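Local coordinates for protein ATP-citrate lyase beta-subunit (Chlorobium limicola, PDB 6HXJ) that probably takes part in the ATP- and coenzyme A-dependent cleavage of citrate to acetyl-CoA and oxaloacetate, the lyase reaction of a succinyl-CoA synthetase-like enzyme, at residues S245-S250 with A296-E301. Numbering follows the deposited sequence.
With COA (coenzyme A), chain B.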
loop_
_atom_site.group_PDB
_atom_site.type_symbol
_atom_site.label_atom_id
_atom_site.label_comp_id
_atom_site.label_asym_id
_atom_site.label_seq_id
_atom_site.Cartn_x
_atom_site.Cartn_y
_atom_site.Cartn_z
ATOM N N SER A 245 -1.995 48.156 -8.754
ATOM C CA SER A 245 -1.087 47.692 -7.701
ATOM C C SER A 245 -1.214 46.181 -7.420
ATOM O O SER A 245 -0.203 45.496 -7.237
ATOM C CB SER A 245 -1.299 48.502 -6.425
ATOM O OG SER A 245 -2.601 48.308 -5.902
ATOM N N ARG A 246 -2.460 45.680 -7.421
ATOM C CA ARG A 246 -2.794 44.283 -7.178
ATOM C C ARG A 246 -2.382 43.382 -8.342
ATOM O O ARG A 246 -2.077 42.224 -8.105
ATOM C CB ARG A 246 -4.304 44.138 -6.876
ATOM C CG ARG A 246 -4.721 44.725 -5.517
ATOM C CD ARG A 246 -6.219 44.984 -5.397
ATOM N NE ARG A 246 -6.967 43.817 -4.912
ATOM C CZ ARG A 246 -7.769 43.064 -5.666
ATOM N NH1 ARG A 246 -7.944 43.348 -6.953
ATOM N NH2 ARG A 246 -8.408 42.026 -5.136
ATOM N N ILE A 247 -2.363 43.896 -9.585
ATOM C CA ILE A 247 -2.089 43.092 -10.784
ATOM C C ILE A 247 -0.643 43.182 -11.287
ATOM O O ILE A 247 -0.003 44.216 -11.134
ATOM C CB ILE A 247 -3.100 43.338 -11.950
ATOM C CG1 ILE A 247 -2.968 44.728 -12.585
ATOM C CG2 ILE A 247 -4.531 43.051 -11.533
ATOM C CD1 ILE A 247 -3.312 44.752 -14.068
ATOM N N LYS A 248 -0.162 42.102 -11.957
ATOM C CA LYS A 248 1.184 42.027 -12.534
ATOM C C LYS A 248 1.308 42.922 -13.767
ATOM O O LYS A 248 2.368 43.540 -13.974
ATOM C CB LYS A 248 1.598 40.581 -12.805
ATOM C CG LYS A 248 2.230 39.915 -11.585
ATOM C CD LYS A 248 2.163 38.401 -11.662
ATOM C CE LYS A 248 2.241 37.725 -10.302
ATOM N NZ LYS A 248 2.016 36.252 -10.390
ATOM N N GLY A 249 0.198 43.059 -14.510
ATOM C CA GLY A 249 0.133 43.973 -15.647
ATOM C C GLY A 249 0.006 45.426 -15.214
ATOM O O GLY A 249 0.295 45.785 -14.063
ATOM N N SER A 250 -0.472 46.277 -16.121
ATOM C CA SER A 250 -0.643 47.704 -15.840
ATOM C C SER A 250 -1.948 48.280 -16.407
ATOM O O SER A 250 -2.296 48.033 -17.565
ATOM C CB SER A 250 0.573 48.491 -16.339
ATOM O OG SER A 250 0.421 49.897 -16.209
ATOM N N ALA A 296 -4.879 41.345 -16.607
ATOM C CA ALA A 296 -5.991 40.401 -16.418
ATOM C C ALA A 296 -7.267 40.960 -17.039
ATOM O O ALA A 296 -7.477 42.180 -17.001
ATOM C CB ALA A 296 -6.191 40.129 -14.952
ATOM N N ASP A 297 -8.085 40.096 -17.637
ATOM C CA ASP A 297 -9.311 40.573 -18.325
ATOM C C ASP A 297 -10.162 41.413 -17.377
ATOM O O ASP A 297 -10.571 42.507 -17.780
ATOM C CB ASP A 297 -10.127 39.419 -18.897
ATOM C CG ASP A 297 -10.079 38.191 -18.019
ATOM O OD1 ASP A 297 -9.356 38.230 -17.023
ATOM O OD2 ASP A 297 -10.760 37.215 -18.349
ATOM N N TRP A 298 -10.426 40.911 -16.172
ATOM C CA TRP A 298 -11.271 41.683 -15.251
ATOM C C TRP A 298 -10.785 43.132 -15.065
ATOM O O TRP A 298 -11.612 44.037 -15.041
ATOM C CB TRP A 298 -11.431 40.951 -13.929
ATOM C CG TRP A 298 -10.161 40.739 -13.178
ATOM C CD1 TRP A 298 -9.340 39.651 -13.229
ATOM C CD2 TRP A 298 -9.589 41.633 -12.214
ATOM N NE1 TRP A 298 -8.298 39.802 -12.342
ATOM C CE2 TRP A 298 -8.430 41.010 -11.700
ATOM C CE3 TRP A 298 -9.951 42.904 -11.723
ATOM C CZ2 TRP A 298 -7.633 41.610 -10.714
ATOM C CZ3 TRP A 298 -9.169 43.489 -10.739
ATOM C CH2 TRP A 298 -8.018 42.850 -10.251
ATOM N N ALA A 299 -9.463 43.345 -14.951
ATOM C CA ALA A 299 -8.888 44.681 -14.798
ATOM C C ALA A 299 -9.154 45.536 -16.054
ATOM O O ALA A 299 -9.412 46.740 -15.963
ATOM C CB ALA A 299 -7.392 44.560 -14.535
ATOM N N VAL A 300 -9.086 44.885 -17.222
ATOM C CA VAL A 300 -9.333 45.493 -18.525
ATOM C C VAL A 300 -10.826 45.824 -18.596
ATOM O O VAL A 300 -11.165 46.905 -19.055
ATOM C CB VAL A 300 -8.887 44.593 -19.698
ATOM C CG1 VAL A 300 -9.175 45.244 -21.040
ATOM C CG2 VAL A 300 -7.404 44.252 -19.599
ATOM N N GLU A 301 -11.705 44.912 -18.106
ATOM C CA GLU A 301 -13.159 45.089 -18.055
ATOM C C GLU A 301 -13.482 46.272 -17.133
ATOM O O GLU A 301 -14.327 47.109 -17.477
ATOM C CB GLU A 301 -13.832 43.788 -17.572
ATOM C CG GLU A 301 -15.346 43.763 -17.655
ATOM C CD GLU A 301 -15.989 42.432 -17.302
ATOM O OE1 GLU A 301 -17.240 42.387 -17.249
ATOM O OE2 GLU A 301 -15.255 41.429 -17.124
HETATM N N1A COA B . -2.708 28.639 -3.803
HETATM C C2A COA B . -2.612 29.960 -3.633
HETATM N N3A COA B . -1.990 30.855 -4.403
HETATM C C4A COA B . -1.385 30.263 -5.445
HETATM C C5A COA B . -1.379 28.910 -5.737
HETATM C C6A COA B . -2.113 28.073 -4.876
HETATM N N6A COA B . -2.340 26.785 -5.121
HETATM N N7A COA B . -0.642 28.658 -6.887
HETATM C C8A COA B . -0.248 29.849 -7.270
HETATM N N9A COA B . -0.654 30.864 -6.441
HETATM C C1B COA B . -0.325 32.283 -6.552
HETATM C C2B COA B . 1.177 32.585 -6.532
HETATM O O2B COA B . 1.698 32.655 -5.207
HETATM C C3B COA B . 1.220 33.876 -7.351
HETATM O O3B COA B . 0.826 34.995 -6.528
HETATM P P3B COA B . 1.743 36.229 -5.980
HETATM O O7A COA B . 0.877 37.487 -6.212
HETATM O O8A COA B . 3.003 36.385 -6.834
HETATM O O9A COA B . 2.031 35.997 -4.545
HETATM C C4B COA B . 0.119 33.678 -8.395
HETATM O O4B COA B . -0.818 32.762 -7.791
HETATM C C5B COA B . 0.520 33.167 -9.762
HETATM O O5B COA B . 1.916 32.773 -9.756
HETATM P P1A COA B . 2.647 31.303 -9.890
HETATM O O1A COA B . 3.653 30.997 -8.834
HETATM O O2A COA B . 1.606 30.200 -10.105
HETATM O O3A COA B . 3.366 31.600 -11.280
HETATM P P2A COA B . 2.915 31.478 -12.801
HETATM O O4A COA B . 2.517 32.909 -13.277
HETATM O O5A COA B . 3.945 30.743 -13.560
HETATM O O6A COA B . 1.567 30.601 -12.804
#
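Ile247 lies against the benzo end of the Trp298 indole, its CG2 3.5 Å from CZ2 of that ring, while its other branch runs on to Ala299, where CD1 comes within 4.1 Å of CB. The contact belongs to the citrate-binding region, a flavodoxin-like alpha/beta fold of the succinyl-CoA synthetase family with helices packed on a mixed six-stranded sheet. Here the C-terminal end of helix 235-246 and the turn leading into strand 250-255 meet the first turn of helix 297-309. With CG1 of Ile247 set between the backbone N and the carbonyl carbon (chi1 69°), CG2 falls anti to that carbon and serves the indole, leaving CD1 for the alanine. Ile243, on the last turn of helix 235-246, touches both Trp298 and Ala299 and extends the apolar patch. The Trp298 NE1 hydrogen-bonds the backbone of another protein chain, so the indole joins the packing within this chain to a subunit interface. With an alanine in place of Trp298, Ile247 CG2 would probably lose its apolar cover and that neighbouring backbone its N-H donor. The Lys248 chain, extended beyond CG, leads its ammonium end off from helix 297-309 to coenzyme A, NZ 3.5 Å from both C5B and O5B. Back at the indole, CH2 of Trp298 meets the Arg246 guanidinium at its edge, the planes 71° apart, NH1 coming obliquely to the ring, 3.3 Å from CH2.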